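Local structure of uncharacterized protein (Thermotoga maritima, 1VMJ) at residues A55-A60 and G138-R143; I31-L36 and E129-G134; L20-K25 and K142-K147. The protein is of unproven function but, as a trimeric member of the YjbQ (UPF0047) family, may act as a thiamin phosphate synthase. All coordinates share one frame; numbering follows the deposited sequence.

Contact 1. Residues A55-A60 and G138-R143. With SO4 (sulfate ion), chain C.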
loop_
_atom_site.group_PDB
_atom_site.type_symbol
_atom_site.label_atom_id
_atom_site.label_comp_id
_atom_site.label_asym_id
_atom_site.label_seq_id
_atom_site.Cartn_x
_atom_site.Cartn_y
_atom_site.Cartn_z
ATOM N N ALA A 55 0.679 -7.613 -8.008
ATOM C CA ALA A 55 1.624 -8.679 -8.283
ATOM C C ALA A 55 1.102 -9.943 -7.604
ATOM O O ALA A 55 0.787 -9.916 -6.422
ATOM C CB ALA A 55 2.965 -8.305 -7.758
ATOM N N MET A 56 1.044 -11.043 -8.352
ATOM C CA MET A 56 0.610 -12.327 -7.807
ATOM C C MET A 56 1.771 -13.089 -7.200
ATOM O O MET A 56 1.578 -14.128 -6.586
ATOM C CB MET A 56 -0.044 -13.164 -8.884
ATOM C CG MET A 56 -1.235 -12.486 -9.490
ATOM S SD MET A 56 -2.194 -13.544 -10.604
ATOM C CE MET A 56 -3.211 -14.470 -9.472
ATOM N N HIS A 57 2.970 -12.565 -7.382
ATOM C CA HIS A 57 4.198 -13.142 -6.822
ATOM C C HIS A 57 4.713 -12.227 -5.745
ATOM O O HIS A 57 4.517 -11.015 -5.782
ATOM C CB HIS A 57 5.205 -13.365 -7.948
ATOM C CG HIS A 57 4.742 -14.396 -8.914
ATOM N ND1 HIS A 57 5.156 -15.709 -8.880
ATOM C CD2 HIS A 57 3.826 -14.310 -9.903
ATOM C CE1 HIS A 57 4.502 -16.386 -9.816
ATOM N NE2 HIS A 57 3.692 -15.557 -10.448
ATOM N N ILE A 58 5.374 -12.821 -4.764
ATOM C CA ILE A 58 5.736 -12.126 -3.533
ATOM C C ILE A 58 7.131 -11.508 -3.591
ATOM O O ILE A 58 7.652 -11.039 -2.567
ATOM C CB ILE A 58 5.532 -13.065 -2.303
ATOM C CG1 ILE A 58 6.373 -14.334 -2.454
ATOM C CG2 ILE A 58 4.050 -13.415 -2.136
ATOM C CD1 ILE A 58 6.339 -15.251 -1.255
ATOM N N THR A 59 7.695 -11.489 -4.801
ATOM C CA THR A 59 8.980 -10.894 -5.114
ATOM C C THR A 59 8.875 -9.843 -6.220
ATOM O O THR A 59 9.869 -9.519 -6.884
ATOM C CB THR A 59 9.959 -11.968 -5.567
ATOM O OG1 THR A 59 9.359 -12.739 -6.605
ATOM C CG2 THR A 59 10.312 -12.859 -4.406
ATOM N N ALA A 60 7.673 -9.302 -6.397
ATOM C CA ALA A 60 7.432 -8.284 -7.389
ATOM C C ALA A 60 6.344 -7.340 -6.920
ATOM O O ALA A 60 5.636 -7.583 -5.940
ATOM C CB ALA A 60 7.061 -8.924 -8.693
ATOM N N GLY A 138 13.159 -11.752 -11.596
ATOM C CA GLY A 138 12.592 -12.104 -12.898
ATOM C C GLY A 138 13.279 -13.254 -13.607
ATOM O O GLY A 138 13.789 -14.157 -12.972
ATOM N N MET A 139 13.251 -13.220 -14.939
ATOM C CA MET A 139 13.766 -14.319 -15.770
ATOM C C MET A 139 12.992 -15.613 -15.565
ATOM O O MET A 139 13.533 -16.706 -15.736
ATOM C CB MET A 139 15.268 -14.537 -15.556
ATOM C CG MET A 139 16.037 -13.265 -15.734
ATOM S SD MET A 139 17.830 -13.423 -15.556
ATOM C CE MET A 139 18.002 -14.058 -13.913
ATOM N N ARG A 140 11.712 -15.484 -15.225
ATOM C CA ARG A 140 10.803 -16.617 -15.115
ATOM C C ARG A 140 9.407 -16.041 -15.270
ATOM O O ARG A 140 9.210 -14.852 -15.029
ATOM C CB ARG A 140 10.970 -17.326 -13.782
ATOM C CG ARG A 140 10.755 -16.456 -12.563
ATOM C CD ARG A 140 11.036 -17.242 -11.295
ATOM N NE ARG A 140 11.064 -16.429 -10.082
ATOM C CZ ARG A 140 10.063 -16.296 -9.222
ATOM N NH1 ARG A 140 8.912 -16.917 -9.417
ATOM N NH2 ARG A 140 10.206 -15.526 -8.161
ATOM N N PRO A 141 8.426 -16.879 -15.667
ATOM C CA PRO A 141 7.087 -16.359 -15.925
ATOM C C PRO A 141 6.367 -15.969 -14.641
ATOM O O PRO A 141 6.219 -16.781 -13.723
ATOM C CB PRO A 141 6.374 -17.537 -16.604
ATOM C CG PRO A 141 7.058 -18.743 -16.038
ATOM C CD PRO A 141 8.500 -18.335 -15.906
ATOM N N LYS A 142 5.960 -14.704 -14.572
ATOM C CA LYS A 142 5.310 -14.177 -13.396
ATOM C C LYS A 142 4.108 -13.371 -13.807
ATOM O O LYS A 142 3.950 -12.975 -14.967
ATOM C CB LYS A 142 6.301 -13.355 -12.579
ATOM C CG LYS A 142 7.402 -14.267 -12.048
ATOM C CD LYS A 142 8.524 -13.538 -11.380
ATOM C CE LYS A 142 8.161 -13.087 -9.971
ATOM N NZ LYS A 142 9.382 -12.401 -9.379
ATOM N N ARG A 143 3.226 -13.153 -12.845
ATOM C CA ARG A 143 1.890 -12.704 -13.147
ATOM C C ARG A 143 1.475 -11.511 -12.331
ATOM O O ARG A 143 1.835 -11.381 -11.171
ATOM C CB ARG A 143 0.899 -13.827 -12.902
ATOM C CG ARG A 143 1.297 -15.135 -13.494
ATOM C CD ARG A 143 0.279 -16.156 -13.158
ATOM N NE ARG A 143 0.750 -17.487 -13.515
ATOM C CZ ARG A 143 -0.056 -18.492 -13.803
ATOM N NH1 ARG A 143 -1.382 -18.315 -13.818
ATOM N NH2 ARG A 143 0.467 -19.678 -14.076
HETATM S S SO4 C . 7.201 -15.993 -5.931
HETATM O O1 SO4 C . 7.144 -16.860 -7.092
HETATM O O2 SO4 C . 7.807 -16.655 -4.792
HETATM O O3 SO4 C . 5.837 -15.608 -5.517
HETATM O O4 SO4 C . 7.934 -14.826 -6.332
HETATM O O HOH W 1 4.363 -10.924 -10.085
#
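The imidazole of His57 lies with one face on the aliphatic chain of Lys142: CG of Lys142 sits 4.0 Å from the centroid of the His57 ring, almost straight above it, in a CH-pi contact. At the ring's edge, near its plane, His57 ND1 gives a nearly linear hydrogen bond (178°) to sulfate O1. Arg140 meets the same anion edge-on. Its guanidinium has CE of Lys142 against one face, toward the rim, and offers NH1 to sulfate O1 at 2.9 Å and NH2 to sulfate O4 at 3.0 Å. O1 is thus shared by the histidine and the arginine. From the other flank the backbone N of Ile58 reaches sulfate O3 at 2.9 Å. Thr59 OG1 lies only 2.5 Å from sulfate O4, so short that the exact length is doubtful, and accepts a hydrogen bond from Lys142 NZ at 2.8 Å. A bend in the lysine chain (chi3 78°) carries CE past CB of His57 toward that hydroxyl. Lys142 NZ also has a salt bridge to Glu135, and Arg140 NH2 one to Asp137, so each of these cations has an acidic partner as well.

The sulfate probably comes from the crystallisation liquor, yet such a cationic cradle is consistent with a site for a phosphate-bearing ligand. His104, which binds sodium, touches Ile58 and Thr59, and Pro127 of the second subunit packs on His57.

Next to the anion site along the chain, Met56 N bonds to Arg143 O at 2.9 Å, and a water donates to the same oxygen. This carries the pairing of strands 49-55 and 142-150 one step into the loop. That loop leads on to strand 60-65, with helix 101-110 packed on Ile58 and Thr59.

Contact 2. Residues I31-L36 and E129-G134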
loop_
_atom_site.group_PDB
_atom_site.type_symbol
_atom_site.label_atom_id
_atom_site.label_comp_id
_atom_site.label_asym_id
_atom_site.label_seq_id
_atom_site.Cartn_x
_atom_site.Cartn_y
_atom_site.Cartn_z
ATOM N N ILE A 31 8.443 -2.181 -15.804
ATOM C CA ILE A 31 7.702 -2.228 -17.058
ATOM C C ILE A 31 6.440 -1.388 -16.946
ATOM O O ILE A 31 5.646 -1.609 -16.056
ATOM C CB ILE A 31 7.342 -3.674 -17.426
ATOM C CG1 ILE A 31 8.622 -4.494 -17.610
ATOM C CG2 ILE A 31 6.483 -3.713 -18.707
ATOM C CD1 ILE A 31 8.390 -5.932 -17.893
ATOM N N ASN A 32 6.279 -0.407 -17.838
ATOM C CA ASN A 32 5.070 0.419 -17.850
ATOM C C ASN A 32 3.910 -0.424 -18.393
ATOM O O ASN A 32 3.907 -0.850 -19.540
ATOM C CB ASN A 32 5.280 1.694 -18.680
ATOM C CG ASN A 32 4.163 2.666 -18.547
ATOM O OD1 ASN A 32 3.023 2.283 -18.276
ATOM N ND2 ASN A 32 4.472 3.951 -18.753
ATOM N N ILE A 33 2.916 -0.678 -17.541
ATOM C CA ILE A 33 1.748 -1.495 -17.909
ATOM C C ILE A 33 0.460 -0.668 -18.075
ATOM O O ILE A 33 -0.630 -1.209 -18.278
ATOM C CB ILE A 33 1.499 -2.661 -16.905
ATOM C CG1 ILE A 33 1.170 -2.181 -15.495
ATOM C CG2 ILE A 33 2.707 -3.577 -16.964
ATOM C CD1 ILE A 33 0.807 -3.360 -14.563
ATOM N N THR A 34 0.581 0.662 -18.011
ATOM C CA THR A 34 -0.574 1.506 -18.132
ATOM C C THR A 34 -1.443 1.203 -19.348
ATOM O O THR A 34 -2.666 1.088 -19.201
ATOM C CB THR A 34 -0.212 3.006 -18.095
ATOM O OG1 THR A 34 0.784 3.266 -17.097
ATOM C CG2 THR A 34 -1.446 3.830 -17.820
ATOM N N PRO A 35 -0.834 1.068 -20.540
ATOM C CA PRO A 35 -1.685 0.783 -21.698
ATOM C C PRO A 35 -2.448 -0.541 -21.635
ATOM O O PRO A 35 -3.533 -0.665 -22.212
ATOM C CB PRO A 35 -0.712 0.801 -22.866
ATOM C CG PRO A 35 0.474 1.572 -22.371
ATOM C CD PRO A 35 0.567 1.250 -20.925
ATOM N N LEU A 36 -1.890 -1.529 -20.950
ATOM C CA LEU A 36 -2.561 -2.813 -20.787
ATOM C C LEU A 36 -3.793 -2.639 -19.901
ATOM O O LEU A 36 -4.882 -3.115 -20.234
ATOM C CB LEU A 36 -1.591 -3.845 -20.202
ATOM C CG LEU A 36 -0.318 -4.102 -21.023
ATOM C CD1 LEU A 36 0.550 -5.083 -20.268
ATOM C CD2 LEU A 36 -0.600 -4.585 -22.393
ATOM N N GLU A 129 0.628 10.085 -13.457
ATOM C CA GLU A 129 0.499 8.725 -12.955
ATOM C C GLU A 129 0.648 7.702 -14.064
ATOM O O GLU A 129 -0.095 7.720 -15.044
ATOM C CB GLU A 129 -0.836 8.499 -12.253
ATOM C CG GLU A 129 -1.017 9.281 -10.977
ATOM C CD GLU A 129 -2.217 8.808 -10.184
ATOM O OE1 GLU A 129 -3.333 9.279 -10.474
ATOM O OE2 GLU A 129 -2.060 7.940 -9.295
ATOM N N GLN A 130 1.621 6.816 -13.892
ATOM C CA GLN A 130 1.773 5.662 -14.759
ATOM C C GLN A 130 1.917 4.420 -13.904
ATOM O O GLN A 130 2.528 4.461 -12.847
ATOM C CB GLN A 130 2.996 5.817 -15.651
ATOM C CG GLN A 130 2.917 6.930 -16.685
ATOM C CD GLN A 130 2.035 6.600 -17.861
ATOM O OE1 GLN A 130 2.367 5.755 -18.675
ATOM N NE2 GLN A 130 0.879 7.226 -17.916
ATOM N N VAL A 131 1.354 3.312 -14.366
ATOM C CA VAL A 131 1.366 2.070 -13.603
ATOM C C VAL A 131 2.491 1.176 -14.122
ATOM O O VAL A 131 2.666 0.984 -15.320
ATOM C CB VAL A 131 0.045 1.296 -13.746
ATOM C CG1 VAL A 131 0.012 0.134 -12.743
ATOM C CG2 VAL A 131 -1.169 2.203 -13.534
ATOM N N PHE A 132 3.254 0.653 -13.163
ATOM C CA PHE A 132 4.408 -0.210 -13.408
ATOM C C PHE A 132 4.305 -1.555 -12.745
ATOM O O PHE A 132 3.797 -1.687 -11.614
ATOM C CB PHE A 132 5.686 0.470 -12.898
ATOM C CG PHE A 132 6.074 1.634 -13.723
ATOM C CD1 PHE A 132 5.599 2.912 -13.425
ATOM C CD2 PHE A 132 6.851 1.458 -14.842
ATOM C CE1 PHE A 132 5.916 3.990 -14.230
ATOM C CE2 PHE A 132 7.151 2.547 -15.660
ATOM C CZ PHE A 132 6.666 3.802 -15.332
ATOM N N TYR A 133 4.819 -2.545 -13.467
ATOM C CA TYR A 133 5.216 -3.813 -12.887
ATOM C C TYR A 133 6.667 -3.652 -12.496
ATOM O O TYR A 133 7.513 -3.299 -13.323
ATOM C CB TYR A 133 5.076 -4.964 -13.902
ATOM C CG TYR A 133 5.472 -6.309 -13.348
ATOM C CD1 TYR A 133 4.868 -6.804 -12.204
ATOM C CD2 TYR A 133 6.482 -7.069 -13.947
ATOM C CE1 TYR A 133 5.226 -8.038 -11.684
ATOM C CE2 TYR A 133 6.839 -8.319 -13.441
ATOM C CZ TYR A 133 6.210 -8.779 -12.297
ATOM O OH TYR A 133 6.562 -9.981 -11.768
ATOM N N GLY A 134 6.950 -3.895 -11.221
ATOM C CA GLY A 134 8.291 -3.861 -10.689
ATOM C C GLY A 134 8.765 -5.266 -10.424
ATOM O O GLY A 134 8.364 -5.909 -9.437
#
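Asn32 OD1 is gripped twice by Thr34: the backbone N of Thr34 reaches it at 2.9 Å, nearly in line with the side-chain C=O, and Thr34 OG1 donates to it at 2.7 Å, tilted somewhat from the carbonyl plane. The first of these bonds closes an Asx turn, in which Asn32 holds the chain as it swings from strand 29-32 into helix 34-44. With CG anti to the backbone N (chi1 -171°), the Asn32 amide is swung so that its other end faces strand 130-135. There ND2 of Asn32 bonds to OE1 of Gln130 at 2.8 Å, lying in the carbonyl plane on a lone pair, and the N-H is almost straight at 173°. The two amide planes stand 68° apart. ND2 also bonds to Asp67, leaving the Asn32 amide fastened at both its oxygen and its nitrogen.

Strand 130-135 is the middle member of a three-stranded antiparallel sheet, with 29-32 on one side and 60-65 on the other. Ile31 and Tyr133 form a hydrogen-bonded pair, joined in both directions; Asn32 and Phe132 make the non-hydrogen-bonded pair that follows. Past this register the turn takes over from regular pairing. Ile33 N still bonds to Val131 O at 2.8 Å, but the next partner is a side chain, Thr34 OG1, which accepts from Val131 N at 2.8 Å while donating to Asn32.

CE2 of the Phe132 ring approaches CB of Asn32 at 3.7 Å, and the ring meets Phe63 and His72 beyond. On the Tyr133 side of the sheet, CG2 of Ile33 rests 4.1 Å from CB of Tyr133, whereas CG1 of Ile33 packs against CG1 of Val131 at 3.8 Å. The Tyr133 ring runs on to stack with Phe22, and its hydroxyl bonds to Glu135.

Contact 3. Residues L20-K25 and K142-K147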
loop_
_atom_site.group_PDB
_atom_site.type_symbol
_atom_site.label_atom_id
_atom_site.label_comp_id
_atom_site.label_asym_id
_atom_site.label_seq_id
_atom_site.Cartn_x
_atom_site.Cartn_y
_atom_site.Cartn_z
ATOM N N LEU A 20 -1.997 -10.669 -16.429
ATOM C CA LEU A 20 -0.975 -10.173 -17.336
ATOM C C LEU A 20 0.311 -10.886 -16.972
ATOM O O LEU A 20 0.704 -10.896 -15.821
ATOM C CB LEU A 20 -0.830 -8.650 -17.176
ATOM C CG LEU A 20 -2.077 -7.839 -17.491
ATOM C CD1 LEU A 20 -1.818 -6.378 -17.114
ATOM C CD2 LEU A 20 -2.496 -7.944 -18.948
ATOM N N TRP A 21 0.988 -11.480 -17.945
ATOM C CA TRP A 21 2.185 -12.275 -17.678
ATOM C C TRP A 21 3.434 -11.575 -18.152
ATOM O O TRP A 21 3.392 -10.850 -19.143
ATOM C CB TRP A 21 2.069 -13.636 -18.330
ATOM C CG TRP A 21 1.042 -14.590 -17.716
ATOM C CD1 TRP A 21 0.051 -14.294 -16.822
ATOM C CD2 TRP A 21 0.947 -15.997 -17.973
ATOM N NE1 TRP A 21 -0.653 -15.436 -16.516
ATOM C CE2 TRP A 21 -0.113 -16.490 -17.191
ATOM C CE3 TRP A 21 1.684 -16.897 -18.754
ATOM C CZ2 TRP A 21 -0.495 -17.815 -17.210
ATOM C CZ3 TRP A 21 1.297 -18.216 -18.765
ATOM C CH2 TRP A 21 0.231 -18.668 -17.979
ATOM N N PHE A 22 4.518 -11.793 -17.420
ATOM C CA PHE A 22 5.823 -11.189 -17.714
ATOM C C PHE A 22 6.897 -12.249 -17.578
ATOM O O PHE A 22 6.776 -13.194 -16.815
ATOM C CB PHE A 22 6.091 -10.001 -16.777
ATOM C CG PHE A 22 5.024 -8.986 -16.836
ATOM C CD1 PHE A 22 5.042 -8.007 -17.813
ATOM C CD2 PHE A 22 3.914 -9.083 -16.001
ATOM C CE1 PHE A 22 4.014 -7.101 -17.923
ATOM C CE2 PHE A 22 2.893 -8.183 -16.101
ATOM C CZ PHE A 22 2.933 -7.194 -17.049
ATOM N N HIS A 23 7.939 -12.106 -18.385
ATOM C CA HIS A 23 9.128 -12.933 -18.270
ATOM C C HIS A 23 10.284 -12.013 -18.608
ATOM O O HIS A 23 10.613 -11.818 -19.782
ATOM C CB HIS A 23 9.075 -14.119 -19.236
ATOM C CG HIS A 23 10.165 -15.135 -19.031
ATOM N ND1 HIS A 23 11.477 -14.912 -19.390
ATOM C CD2 HIS A 23 10.135 -16.367 -18.472
ATOM C CE1 HIS A 23 12.201 -15.974 -19.081
ATOM N NE2 HIS A 23 11.411 -16.875 -18.527
ATOM N N THR A 24 10.881 -11.383 -17.601
ATOM C CA THR A 24 11.854 -10.354 -17.868
ATOM C C THR A 24 13.203 -10.954 -18.262
ATOM O O THR A 24 13.576 -12.036 -17.822
ATOM C CB THR A 24 12.026 -9.449 -16.656
ATOM O OG1 THR A 24 12.522 -10.219 -15.554
ATOM C CG2 THR A 24 10.685 -8.831 -16.283
ATOM N N LYS A 25 13.944 -10.201 -19.070
ATOM C CA LYS A 25 15.260 -10.624 -19.525
ATOM C C LYS A 25 16.262 -10.664 -18.366
ATOM O O LYS A 25 17.155 -11.523 -18.323
ATOM C CB LYS A 25 15.756 -9.668 -20.610
ATOM C CG LYS A 25 17.171 -9.966 -21.101
ATOM C CD LYS A 25 17.547 -9.110 -22.304
ATOM C CE LYS A 25 19.028 -9.259 -22.631
ATOM N NZ LYS A 25 19.326 -8.899 -24.049
ATOM N N LYS A 142 5.960 -14.704 -14.572
ATOM C CA LYS A 142 5.310 -14.177 -13.396
ATOM C C LYS A 142 4.108 -13.371 -13.807
ATOM O O LYS A 142 3.950 -12.975 -14.967
ATOM C CB LYS A 142 6.301 -13.355 -12.579
ATOM C CG LYS A 142 7.402 -14.267 -12.048
ATOM C CD LYS A 142 8.524 -13.538 -11.380
ATOM C CE LYS A 142 8.161 -13.087 -9.971
ATOM N NZ LYS A 142 9.382 -12.401 -9.379
ATOM N N ARG A 143 3.226 -13.153 -12.845
ATOM C CA ARG A 143 1.890 -12.704 -13.147
ATOM C C ARG A 143 1.475 -11.511 -12.331
ATOM O O ARG A 143 1.835 -11.381 -11.171
ATOM C CB ARG A 143 0.899 -13.827 -12.902
ATOM C CG ARG A 143 1.297 -15.135 -13.494
ATOM C CD ARG A 143 0.279 -16.156 -13.158
ATOM N NE ARG A 143 0.750 -17.487 -13.515
ATOM C CZ ARG A 143 -0.056 -18.492 -13.803
ATOM N NH1 ARG A 143 -1.382 -18.315 -13.818
ATOM N NH2 ARG A 143 0.467 -19.678 -14.076
ATOM N N VAL A 144 0.674 -10.674 -12.984
ATOM C CA VAL A 144 -0.052 -9.570 -12.391
ATOM C C VAL A 144 -1.533 -9.807 -12.605
ATOM O O VAL A 144 -1.952 -10.250 -13.677
ATOM C CB VAL A 144 0.364 -8.250 -13.079
ATOM C CG1 VAL A 144 -0.584 -7.121 -12.807
ATOM C CG2 VAL A 144 1.776 -7.875 -12.656
ATOM N N LEU A 145 -2.314 -9.527 -11.583
ATOM C CA LEU A 145 -3.761 -9.658 -11.652
ATOM C C LEU A 145 -4.398 -8.296 -11.796
ATOM O O LEU A 145 -4.012 -7.360 -11.102
ATOM C CB LEU A 145 -4.319 -10.369 -10.409
ATOM C CG LEU A 145 -5.816 -10.680 -10.442
ATOM C CD1 LEU A 145 -6.169 -11.691 -11.525
ATOM C CD2 LEU A 145 -6.275 -11.177 -9.068
ATOM N N VAL A 146 -5.366 -8.186 -12.709
ATOM C CA VAL A 146 -6.243 -7.033 -12.819
ATOM C C VAL A 146 -7.646 -7.521 -12.511
ATOM O O VAL A 146 -8.114 -8.492 -13.107
ATOM C CB VAL A 146 -6.244 -6.429 -14.241
ATOM C CG1 VAL A 146 -7.187 -5.255 -14.326
ATOM C CG2 VAL A 146 -4.854 -6.010 -14.639
ATOM N N LYS A 147 -8.281 -6.852 -11.557
ATOM C CA LYS A 147 -9.639 -7.118 -11.187
ATOM C C LYS A 147 -10.408 -5.813 -11.088
ATOM O O LYS A 147 -9.959 -4.881 -10.455
ATOM C CB LYS A 147 -9.681 -7.856 -9.836
ATOM C CG LYS A 147 -11.095 -8.317 -9.375
ATOM C CD LYS A 147 -11.568 -9.546 -10.080
ATOM C CE LYS A 147 -12.882 -10.051 -9.473
ATOM N NZ LYS A 147 -13.281 -11.394 -10.057
#
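Leu20 and Phe22 turn their side chains to the same face of a five-stranded antiparallel sheet as Lys142 and Val144, the one that helix 34-44 packs against, while Trp21 and Arg143 occupy the opposite face. The two strands, 14-22 and 142-150, are neighbours in this sheet, with 14-22 at its edge within the chain and 142-150 going on to pair with 49-55. Leu20 with Val144 and Phe22 with Lys142 are hydrogen-bonded pairs, each joined by two backbone bonds of 2.8 Å, such as Leu20 N to Val144 O and Phe22 N to Lys142 O. Trp21 and Arg143 form the non-hydrogen-bonded pair between them.

On the packed face, CG2 of Val144 comes obliquely to the Phe22 ring, 3.6 Å from its CE2. Val144 has CG2 anti to its carbonyl carbon, a setting that carries this methyl toward the ring, while CD1 of Leu20 reaches along the sheet to CG2 of Val146 at 3.9 Å. Helix 34-44 packs on this face through Leu36 and Leu37 on Leu20 and through Leu37 and Cys40 on Val146, and Phe22 touches Ile31 and Ile33.

The other face is nearer solvent: Trp21 is exposed and Arg143 partly so. Arg143, extended from CG to NE, runs alongside the indole of Trp21, both side chains heading the same way. Its CG makes a CH-pi contact over the five-membered ring, 3.9 Å from the centroid. Glu19 OE1 joins the two, accepting from Trp21 NE1 and forming a salt bridge with Arg143 NH1. The two planes are 41° apart, too inclined for a parallel stack, yet CZ2 of Trp21 stands over the centre of the guanidinium, 3.5 Å from CZ of Arg143.

How the contacts relate
From the N terminus, strand 14-22 pairs with the last strand of the chain: contact 3 joins it to 142-150, closing a loop of 116 residues. Strand 29-32 follows, and contact 2 brings it with the start of helix 34-44 onto strand 130-135, wholly within that loop. The loop after strand 49-55 then begins contact 1, whose other end, 138-143, lies beyond 130-135; contacts 1 and 2 therefore cross. Contacts 1 and 3 share Lys142 and Arg143, so the last strand serves both. Tyr133 bridges the two sheets, its CD1 lying 3.3 Å from Val144 CG2 and its OH 3.5 Å from Lys142 CB.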